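PDB 4WUT: ABC transporter substrate binding protein (Ribose) from Agrobacterium vitis, which probably binds sugars for uptake by an ABC transporter, and is seen here holding beta-D-fucopyranose in its binding pocket. Local coordinates for residues Thr36-Gln39 against Asn40-Lys43; Glu76-Val79 against Asn80-Val83; Met195-Ala198 against Leu199-Thr203; Val296-Thr299 against Lys300-Asp304. One frame throughout, in Å; residues are numbered along the deposited sequence. Where two conformers were deposited one is given.

Interaction 1 (Thr36-Gln39 against Asn40-Lys43); sequences TFWQ and NVQK. With FCB (beta-D-fucopyranose), chain E.
Val41 sends its CG2 methyl to both aromatic residues of the preceding turn, coming within 3.8 Å of CE3 of Trp38 and 4.1 Å of CE1 of Phe37. It lies alongside the Trp38 side chain, pointing the same way, but meets Phe37 on a slant. The two rings are turned against each other: Phe37 presents its edge to the indole, with CD1 standing 3.7 Å above the plane of the Trp38 ring and over its centre. Their first torsions make this possible, because the Phe37 ring leaves anti to its own nitrogen (chi1 177°) whereas Trp38 keeps its indole beside the backbone N (chi1 -66°). One face of Phe37 is thereby turned to the sugar, where C1 of fucose stands 3.8 Å above the ring plane, over its centre, while CZ2 of Trp38 approaches C4 at 3.7 Å. Flat, apolar rings suit the C-H surfaces of a pyranose; the branched valine offers one methyl to both rings. Trp38 NE1 is tied to Glu65, which also holds the sugar. Farther along the helix, a water donates to both Gln39 O and Gln42 OE1. Thr36 OG1 and the N-H of Phe37 reach Glu220, linking this helix start to helix 220-232. The arrangement is that of the aromatic wall of a periplasmic sugar-binding cleft, built at the N-terminus of the helix in a beta-alpha-beta unit.

Interaction 2 (Glu76-Val79 against Asn80-Val83); sequences ENAV and NRKV
Asn80 and Arg81 close the last regular turn of helix 68-80 with ordinary backbone bonds, Asn80 N to Glu76 O at 2.9 Å and Arg81 N to Asn77 O at 3.0 Å. Beyond them the hydrogen bonding changes pattern. Lys82 N turns back to Val79 O at 3.1 Å, standing well above that carbonyl's plane, and Val83 N makes a weak but straight bond of 3.3 Å to Ala78 O. This nested pair, with Lys82 in the left-handed region (phi 61°, psi 48°), is a Schellman motif; glycine is common at that position, and an exposed lysine takes it here. Apolar contact completes the cap, as CB of Ala78 meets CG2 of Val83 at 4.1 Å, the two residues that the motif brings together. The flat group involved is the guanidinium of Arg81. With CG wedged between backbone N and carbonyl carbon (chi1 75°) and the chain then extended, it folds back along the helix until Ala78 CA lies 3.6 Å above one face, offset toward the rim; alanine's methyl is small enough not to block the approach. Its NH2 forms a salt bridge with Glu25. Between amides, a water donates to Asn77 OD1 and accepts from Asn80 ND2. The positive charge of Arg81 may favour the carbonyl end of the helix, although Glu25 partly offsets it; the same bridge ties the cap to strand 25-29.

Interaction 3 (Met195-Ala198 against Leu199-Thr203); sequences MATA and LNQTT. With CA (calcium ion), chain F.
Asn200, bonded through its N-H to Ala196 O one turn back, gives its OD1 to a calcium ion at 2.4 Å. A water binds the same ion at 2.5 Å, and Asp204, one turn further on, supplies another oxygen, so two residues spaced by a helical turn offer ligands from the same flank. Asparagine suits this place because its amide oxygen is a neutral, hard donor, and the outward course of CG, opposite the backbone nitrogen (chi1 -179°), carries it off the helix surface to the ion. The next layer is made of ordinary helix bonds and the side chains beside them. Gln201 N bonds nearly straight to Thr197 O at 2.8 Å, and their side chains run alongside each other in the same direction, CG2 of Thr197 touching CD of Gln201 at 3.7 Å; the extended glutamine then uses NE2 on Tyr190 O. The carbonyl of Ala198 is gripped twice by Thr202, whose N and OG1 both donate at 2.9 Å to Ala198 O and arrive from opposite faces of the carbonyl plane. For this the hydroxyl lies beside the residue's own nitrogen (chi1 -61°). Thr203 repeats the scheme on Leu199 O, with OG1 at 3.0 Å, which shows how threonine hydroxyls can be satisfied within a helix. Asn200 lies on an exposed flank of helix 195-208, while Thr202 rests on Met226 and Ala229 of helix 220-232 and, together with Gln201, on Met157 of strand 153-158.

Interaction 4 (Val296-Thr299 against Lys300-Asp304); sequences VVVT and KQNID
Asn302 OD1 takes the backbone N-H of Thr299 at 2.9 Å in a nearly straight bond (169°), while ND2 of the same amide donates to Val297 O, also at 2.9 Å. One side chain thereby serves a carbonyl and an N-H of 297-299, much as a neighbouring strand would; asparagine, with a short amide carrying both functions, suits the place. Its CG lies between backbone N and carbonyl carbon (chi1 73°), folding the amide back toward 297-299. Both partners sit somewhat off the planes of the groups they join. The turn itself is closed by Asn302 N to Thr299 O at 3.2 Å, the donor standing above the carbonyl plane; with Lys300 and Gln301 near helical backbone angles this is a type I beta turn. Thr299 adds an ST turn, its OG1 accepting from Gln301 N at 3.0 Å. The hydroxyl occupies the position between N and C (chi1 68°), from which it faces the N-H two residues ahead. The apolar contact is between CG1 of Val298 and CG1 of Ile303, at 3.8 Å, the two side chains crossing at a slant. Ile303 also packs on Val254 and Lys255 of helix 248-255, and Val298 on Ala308 of helix 306-309. Val296 and Val298 pair with Val264 and Thr262 of the antiparallel strand 261-265; the turn then carries the chain out of the sheet, from a strand between 127-130 and 261-265, toward helix 306-309.

The four contacts follow one another along the chain without touching. Interactions 1 and 2 belong to the first lobe of the periplasmic binding protein fold, on helices 36-49 and 68-80, their centres about 23 Å apart; interaction 3, on helix 195-208, and interaction 4, after strand 290-298, lie about 25 Å apart on the second. Interaction 1 stands at the cleft between the lobes, about 23 Å from interaction 3 and 21 Å from interaction 4, measured between centres. Interactions 2 and 4 lie on opposite sides of the chain's centre, about 42 Å from each other. Sugar contact is thus concentrated in interaction 1, whereas the others form a helix end, a calcium-bearing helix surface and a turn after a strand.

Interaction 1 (Thr36-Gln39 against Asn40-Lys43)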
loop_
_atom_site.group_PDB
_atom_site.type_symbol
_atom_site.label_atom_id
_atom_site.label_comp_id
_atom_site.label_asym_id
_atom_site.label_seq_id
_atom_site.Cartn_x
_atom_site.Cartn_y
_atom_site.Cartn_z
ATOM N N THR A 36 1.767 -10.066 4.416
ATOM C CA THR A 36 1.457 -9.709 5.799
ATOM C C THR A 36 0.607 -8.425 5.838
ATOM O O THR A 36 -0.247 -8.281 6.692
ATOM C CB THR A 36 2.720 -9.618 6.726
ATOM O OG1 THR A 36 3.771 -8.910 6.071
ATOM C CG2 THR A 36 3.224 -10.990 7.082
ATOM N N PHE A 37 0.829 -7.511 4.892
ATOM C CA PHE A 37 0.026 -6.300 4.806
ATOM C C PHE A 37 -1.444 -6.665 4.574
ATOM O O PHE A 37 -2.306 -6.222 5.309
ATOM C CB PHE A 37 0.546 -5.368 3.698
ATOM C CG PHE A 37 -0.289 -4.128 3.507
ATOM C CD1 PHE A 37 -1.368 -4.125 2.645
ATOM C CD2 PHE A 37 0.009 -2.957 4.189
ATOM C CE1 PHE A 37 -2.145 -2.990 2.484
ATOM C CE2 PHE A 37 -0.775 -1.828 4.022
ATOM C CZ PHE A 37 -1.840 -1.848 3.162
ATOM N N TRP A 38 -1.728 -7.470 3.547
ATOM C CA TRP A 38 -3.121 -7.797 3.235
ATOM C C TRP A 38 -3.728 -8.683 4.313
ATOM O O TRP A 38 -4.925 -8.599 4.572
ATOM C CB TRP A 38 -3.283 -8.413 1.829
ATOM C CG TRP A 38 -2.940 -7.432 0.742
ATOM C CD1 TRP A 38 -1.913 -7.508 -0.146
ATOM C CD2 TRP A 38 -3.609 -6.193 0.469
ATOM N NE1 TRP A 38 -1.909 -6.401 -0.966
ATOM C CE2 TRP A 38 -2.937 -5.579 -0.599
ATOM C CE3 TRP A 38 -4.705 -5.551 1.031
ATOM C CZ2 TRP A 38 -3.327 -4.343 -1.114
ATOM C CZ3 TRP A 38 -5.091 -4.327 0.521
ATOM C CH2 TRP A 38 -4.416 -3.743 -0.548
ATOM N N GLN A 39 -2.907 -9.486 4.995
ATOM C CA GLN A 39 -3.429 -10.280 6.097
ATOM C C GLN A 39 -3.851 -9.404 7.287
ATOM O O GLN A 39 -4.754 -9.763 8.043
ATOM C CB GLN A 39 -2.417 -11.347 6.508
ATOM C CG GLN A 39 -2.347 -12.472 5.481
ATOM C CD GLN A 39 -1.068 -13.292 5.550
ATOM O OE1 GLN A 39 -0.246 -13.124 6.450
ATOM N NE2 GLN A 39 -0.892 -14.184 4.577
ATOM N N ASN A 40 -3.192 -8.261 7.457
ATOM C CA ASN A 40 -3.623 -7.316 8.494
ATOM C C ASN A 40 -4.932 -6.608 8.099
ATOM O O ASN A 40 -5.791 -6.367 8.948
ATOM C CB ASN A 40 -2.543 -6.293 8.805
ATOM C CG ASN A 40 -2.653 -5.748 10.229
ATOM O OD1 ASN A 40 -2.840 -6.509 11.186
ATOM N ND2 ASN A 40 -2.586 -4.421 10.371
ATOM N N VAL A 41 -5.094 -6.299 6.816
ATOM C CA VAL A 41 -6.389 -5.816 6.340
ATOM C C VAL A 41 -7.474 -6.865 6.627
ATOM O O VAL A 41 -8.539 -6.523 7.135
ATOM C CB VAL A 41 -6.341 -5.482 4.849
ATOM C CG1 VAL A 41 -7.742 -5.115 4.331
ATOM C CG2 VAL A 41 -5.353 -4.354 4.609
ATOM N N GLN A 42 -7.184 -8.140 6.338
ATOM C CA GLN A 42 -8.134 -9.218 6.652
ATOM C C GLN A 42 -8.484 -9.242 8.145
ATOM O O GLN A 42 -9.627 -9.462 8.513
ATOM C CB GLN A 42 -7.577 -10.580 6.240
ATOM C CG GLN A 42 -8.549 -11.731 6.522
ATOM C CD GLN A 42 -8.006 -13.073 6.081
ATOM O OE1 GLN A 42 -6.788 -13.285 5.999
ATOM N NE2 GLN A 42 -8.911 -13.996 5.803
ATOM N N LYS A 43 -7.482 -9.060 8.998
ATOM C CA LYS A 43 -7.710 -9.034 10.440
ATOM C C LYS A 43 -8.757 -7.980 10.823
ATOM O O LYS A 43 -9.667 -8.256 11.605
ATOM C CB LYS A 43 -6.384 -8.789 11.168
ATOM C CG LYS A 43 -6.445 -9.011 12.668
ATOM C CD LYS A 43 -5.053 -8.911 13.300
ATOM C CE LYS A 43 -5.144 -8.717 14.810
ATOM N NZ LYS A 43 -3.815 -8.392 15.409
HETATM C C1 FCB E . 1.063 -1.399 0.541
HETATM C C2 FCB E . 0.278 -0.799 -0.618
HETATM C C3 FCB E . -0.611 -1.753 -1.205
HETATM C C4 FCB E . 0.149 -3.051 -1.587
HETATM C C5 FCB E . 0.900 -3.482 -0.297
HETATM C C6 FCB E . 1.726 -4.786 -0.502
HETATM O O1 FCB E . 2.060 -0.528 0.797
HETATM O O2 FCB E . -0.500 0.294 -0.056
HETATM O O3 FCB E . -1.178 -1.120 -2.381
HETATM O O4 FCB E . 1.042 -2.831 -2.708
HETATM O O5 FCB E . 1.792 -2.524 0.072
HETATM O O HOH W 1 -5.488 -12.338 8.757
#

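Interaction 2 (Glu76-Val79 against Asn80-Val83)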
loop_
_atom_site.group_PDB
_atom_site.type_symbol
_atom_site.label_atom_id
_atom_site.label_comp_id
_atom_site.label_asym_id
_atom_site.label_seq_id
_atom_site.Cartn_x
_atom_site.Cartn_y
_atom_site.Cartn_z
ATOM N N GLU A 76 -15.689 -9.892 -11.300
ATOM C CA GLU A 76 -16.772 -10.285 -12.186
ATOM C C GLU A 76 -17.538 -11.448 -11.592
ATOM O O GLU A 76 -18.761 -11.501 -11.652
ATOM C CB GLU A 76 -16.216 -10.737 -13.533
ATOM C CG GLU A 76 -15.686 -9.621 -14.397
ATOM C CD GLU A 76 -15.010 -10.168 -15.644
ATOM O OE1 GLU A 76 -14.791 -11.414 -15.735
ATOM O OE2 GLU A 76 -14.681 -9.363 -16.530
ATOM N N ASN A 77 -16.808 -12.422 -11.070
ATOM C CA ASN A 77 -17.424 -13.597 -10.504
ATOM C C ASN A 77 -18.264 -13.277 -9.269
ATOM O O ASN A 77 -19.331 -13.852 -9.061
ATOM C CB ASN A 77 -16.352 -14.636 -10.179
ATOM C CG ASN A 77 -15.745 -15.270 -11.434
ATOM O OD1 ASN A 77 -16.302 -15.165 -12.529
ATOM N ND2 ASN A 77 -14.610 -15.939 -11.263
ATOM N N ALA A 78 -17.769 -12.343 -8.460
ATOM C CA ALA A 78 -18.513 -11.873 -7.291
ATOM C C ALA A 78 -19.838 -11.240 -7.727
ATOM O O ALA A 78 -20.881 -11.476 -7.129
ATOM C CB ALA A 78 -17.670 -10.896 -6.469
ATOM N N VAL A 79 -19.792 -10.421 -8.764
ATOM C CA VAL A 79 -21.012 -9.812 -9.287
ATOM C C VAL A 79 -21.966 -10.881 -9.819
ATOM O O VAL A 79 -23.185 -10.828 -9.605
ATOM C CB VAL A 79 -20.675 -8.805 -10.386
ATOM C CG1 VAL A 79 -21.935 -8.308 -11.064
ATOM C CG2 VAL A 79 -19.897 -7.639 -9.822
ATOM N N ASN A 80 -21.424 -11.860 -10.531
ATOM C CA ASN A 80 -22.269 -12.877 -11.135
ATOM C C ASN A 80 -22.936 -13.794 -10.125
ATOM O O ASN A 80 -24.032 -14.292 -10.381
ATOM C CB ASN A 80 -21.468 -13.688 -12.163
ATOM C CG ASN A 80 -21.148 -12.874 -13.407
ATOM O OD1 ASN A 80 -21.787 -11.855 -13.670
ATOM N ND2 ASN A 80 -20.152 -13.309 -14.168
ATOM N N ARG A 81 -22.296 -14.019 -8.981
ATOM C CA ARG A 81 -22.917 -14.806 -7.920
ATOM C C ARG A 81 -23.736 -13.959 -6.940
ATOM O O ARG A 81 -24.230 -14.478 -5.941
ATOM C CB ARG A 81 -21.895 -15.692 -7.190
ATOM C CG ARG A 81 -20.975 -15.008 -6.247
ATOM C CD ARG A 81 -20.085 -16.001 -5.488
ATOM N NE ARG A 81 -19.134 -15.276 -4.661
ATOM C CZ ARG A 81 -17.931 -14.884 -5.067
ATOM N NH1 ARG A 81 -17.501 -15.172 -6.296
ATOM N NH2 ARG A 81 -17.153 -14.190 -4.244
ATOM N N LYS A 82 -23.887 -12.675 -7.261
ATOM C CA LYS A 82 -24.816 -11.787 -6.571
ATOM C C LYS A 82 -24.515 -11.617 -5.097
ATOM O O LYS A 82 -25.412 -11.715 -4.252
ATOM C CB LYS A 82 -26.254 -12.270 -6.756
ATOM C CG LYS A 82 -26.955 -11.580 -7.893
ATOM C CD LYS A 82 -26.730 -12.286 -9.211
ATOM C CE LYS A 82 -28.071 -12.625 -9.864
ATOM N NZ LYS A 82 -28.145 -14.038 -10.320
ATOM N N VAL A 83 -23.249 -11.357 -4.796
ATOM C CA VAL A 83 -22.843 -11.053 -3.432
ATOM C C VAL A 83 -23.555 -9.787 -2.996
ATOM O O VAL A 83 -24.017 -8.991 -3.825
ATOM C CB VAL A 83 -21.310 -10.866 -3.307
ATOM C CG1 VAL A 83 -20.565 -12.136 -3.743
ATOM C CG2 VAL A 83 -20.824 -9.688 -4.116
HETATM O O HOH W 2 -18.994 -15.903 -13.387
#

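Interaction 3 (Met195-Ala198 against Leu199-Thr203)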
loop_
_atom_site.group_PDB
_atom_site.type_symbol
_atom_site.label_atom_id
_atom_site.label_comp_id
_atom_site.label_asym_id
_atom_site.label_seq_id
_atom_site.Cartn_x
_atom_site.Cartn_y
_atom_site.Cartn_z
HETATM N N MSE A 195 9.189 -9.582 -3.298
HETATM C CA MSE A 195 10.347 -9.400 -2.424
HETATM C C MSE A 195 11.648 -9.771 -3.134
HETATM O O MSE A 195 12.620 -8.999 -3.124
HETATM C CB MSE A 195 10.211 -10.212 -1.118
HETATM C CG MSE A 195 9.180 -9.682 -0.102
HETATM SE SE MSE A 195 9.099 -10.689 1.626
HETATM C CE MSE A 195 8.069 -12.250 1.060
ATOM N N ALA A 196 11.657 -10.944 -3.759
ATOM C CA ALA A 196 12.858 -11.454 -4.401
ATOM C C ALA A 196 13.323 -10.569 -5.553
ATOM O O ALA A 196 14.534 -10.375 -5.756
ATOM C CB ALA A 196 12.649 -12.873 -4.887
ATOM N N THR A 197 12.365 -9.994 -6.276
ATOM C CA THR A 197 12.697 -9.104 -7.367
ATOM C C THR A 197 13.314 -7.809 -6.839
ATOM O O THR A 197 14.337 -7.326 -7.358
ATOM C CB THR A 197 11.477 -8.796 -8.192
ATOM O OG1 THR A 197 10.973 -10.030 -8.730
ATOM C CG2 THR A 197 11.820 -7.864 -9.314
ATOM N N ALA A 198 12.686 -7.254 -5.798
ATOM C CA ALA A 198 13.221 -6.081 -5.111
ATOM C C ALA A 198 14.619 -6.296 -4.548
ATOM O O ALA A 198 15.473 -5.384 -4.603
ATOM C CB ALA A 198 12.273 -5.646 -3.996
ATOM N N LEU A 199 14.862 -7.483 -4.000
ATOM C CA LEU A 199 16.193 -7.825 -3.496
ATOM C C LEU A 199 17.227 -7.738 -4.640
ATOM O O LEU A 199 18.253 -7.053 -4.527
ATOM C CB LEU A 199 16.150 -9.201 -2.821
ATOM C CG LEU A 199 17.303 -9.528 -1.866
ATOM C CD1 LEU A 199 16.936 -10.739 -1.014
ATOM C CD2 LEU A 199 18.555 -9.785 -2.638
ATOM N N ASN A 200 16.961 -8.399 -5.761
ATOM C CA ASN A 200 17.853 -8.344 -6.909
ATOM C C ASN A 200 18.007 -6.921 -7.455
ATOM O O ASN A 200 19.117 -6.465 -7.668
ATOM C CB ASN A 200 17.347 -9.271 -8.017
ATOM C CG ASN A 200 18.269 -9.279 -9.241
ATOM O OD1 ASN A 200 19.490 -9.355 -9.112
ATOM N ND2 ASN A 200 17.680 -9.158 -10.425
ATOM N N GLN A 201 16.897 -6.216 -7.662
ATOM C CA GLN A 201 16.991 -4.864 -8.187
ATOM C C GLN A 201 17.793 -3.948 -7.277
ATOM O O GLN A 201 18.555 -3.135 -7.756
ATOM C CB GLN A 201 15.595 -4.278 -8.441
ATOM C CG GLN A 201 14.887 -4.948 -9.564
ATOM C CD GLN A 201 13.423 -4.549 -9.670
ATOM O OE1 GLN A 201 12.777 -4.188 -8.687
ATOM N NE2 GLN A 201 12.891 -4.656 -10.870
ATOM N N THR A 202 17.602 -4.070 -5.976
ATOM C CA THR A 202 18.405 -3.299 -5.034
ATOM C C THR A 202 19.877 -3.674 -5.051
ATOM O O THR A 202 20.759 -2.824 -5.067
ATOM C CB THR A 202 17.849 -3.431 -3.618
ATOM O OG1 THR A 202 16.512 -2.915 -3.594
ATOM C CG2 THR A 202 18.653 -2.592 -2.676
ATOM N N THR A 203 20.170 -4.972 -5.087
ATOM C CA THR A 203 21.547 -5.406 -5.190
ATOM C C THR A 203 22.221 -4.777 -6.422
ATOM O O THR A 203 23.334 -4.255 -6.363
ATOM C CB THR A 203 21.606 -6.930 -5.262
ATOM O OG1 THR A 203 21.161 -7.471 -4.006
ATOM C CG2 THR A 203 23.035 -7.419 -5.544
HETATM CA CA CA F . 21.381 -8.940 -10.569
HETATM O O HOH W 3 22.928 -9.563 -8.764
#

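Interaction 4 (Val296-Thr299 against Lys300-Asp304)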
loop_
_atom_site.group_PDB
_atom_site.type_symbol
_atom_site.label_atom_id
_atom_site.label_comp_id
_atom_site.label_asym_id
_atom_site.label_seq_id
_atom_site.Cartn_x
_atom_site.Cartn_y
_atom_site.Cartn_z
ATOM N N VAL A 296 1.776 7.023 9.993
ATOM C CA VAL A 296 2.772 7.322 11.003
ATOM C C VAL A 296 4.149 7.024 10.419
ATOM O O VAL A 296 4.390 5.936 9.887
ATOM C CB VAL A 296 2.560 6.465 12.255
ATOM C CG1 VAL A 296 3.607 6.814 13.342
ATOM C CG2 VAL A 296 1.156 6.649 12.789
ATOM N N VAL A 297 5.056 7.993 10.501
ATOM C CA VAL A 297 6.437 7.758 10.104
ATOM C C VAL A 297 7.144 7.168 11.303
ATOM O O VAL A 297 7.343 7.842 12.314
ATOM C CB VAL A 297 7.136 9.048 9.640
ATOM C CG1 VAL A 297 8.590 8.768 9.296
ATOM C CG2 VAL A 297 6.407 9.629 8.419
ATOM N N VAL A 298 7.516 5.903 11.178
ATOM C CA VAL A 298 8.089 5.144 12.276
ATOM C C VAL A 298 9.609 5.111 12.148
ATOM O O VAL A 298 10.151 4.735 11.102
ATOM C CB VAL A 298 7.556 3.693 12.280
ATOM C CG1 VAL A 298 8.320 2.867 13.277
ATOM C CG2 VAL A 298 6.071 3.644 12.590
ATOM N N THR A 299 10.266 5.475 13.251
ATOM C CA THR A 299 11.709 5.568 13.353
ATOM C C THR A 299 12.127 5.013 14.705
ATOM O O THR A 299 11.283 4.618 15.508
ATOM C CB THR A 299 12.173 7.024 13.308
ATOM O OG1 THR A 299 11.735 7.699 14.500
ATOM C CG2 THR A 299 11.635 7.746 12.075
ATOM N N LYS A 300 13.435 5.000 14.960
ATOM C CA LYS A 300 13.948 4.621 16.274
ATOM C C LYS A 300 13.454 5.574 17.367
ATOM O O LYS A 300 13.434 5.226 18.549
ATOM C CB LYS A 300 15.480 4.610 16.254
ATOM C CG LYS A 300 16.145 3.357 15.687
ATOM C CD LYS A 300 17.679 3.546 15.644
ATOM C CE LYS A 300 18.447 2.309 15.206
ATOM N NZ LYS A 300 19.943 2.560 15.127
ATOM N N GLN A 301 13.069 6.787 16.982
ATOM C CA GLN A 301 12.628 7.786 17.961
ATOM C C GLN A 301 11.175 7.617 18.411
ATOM O O GLN A 301 10.783 8.230 19.391
ATOM C CB GLN A 301 12.817 9.209 17.410
ATOM C CG GLN A 301 14.270 9.656 17.224
ATOM C CD GLN A 301 14.954 9.061 16.017
ATOM O OE1 GLN A 301 15.934 8.330 16.155
ATOM N NE2 GLN A 301 14.463 9.386 14.827
ATOM N N ASN A 302 10.366 6.823 17.708
ATOM C CA ASN A 302 8.961 6.665 18.099
ATOM C C ASN A 302 8.381 5.258 17.943
ATOM O O ASN A 302 7.199 5.051 18.142
ATOM C CB ASN A 302 8.086 7.659 17.328
ATOM C CG ASN A 302 7.910 7.273 15.886
ATOM O OD1 ASN A 302 8.621 6.421 15.395
ATOM N ND2 ASN A 302 6.961 7.914 15.204
ATOM N N ILE A 303 9.220 4.283 17.630
ATOM C CA ILE A 303 8.716 2.951 17.303
ATOM C C ILE A 303 7.919 2.227 18.407
ATOM O O ILE A 303 7.078 1.365 18.116
ATOM C CB ILE A 303 9.851 2.049 16.794
ATOM C CG1 ILE A 303 9.280 0.738 16.241
ATOM C CG2 ILE A 303 10.853 1.813 17.884
ATOM C CD1 ILE A 303 10.244 -0.043 15.350
ATOM N N ASP A 304 8.167 2.586 19.665
ATOM C CA ASP A 304 7.418 1.994 20.769
ATOM C C ASP A 304 6.332 2.913 21.333
ATOM O O ASP A 304 5.684 2.587 22.331
ATOM C CB ASP A 304 8.368 1.599 21.902
ATOM C CG ASP A 304 9.330 0.494 21.500
ATOM O OD1 ASP A 304 8.858 -0.562 21.015
ATOM O OD2 ASP A 304 10.554 0.679 21.677
#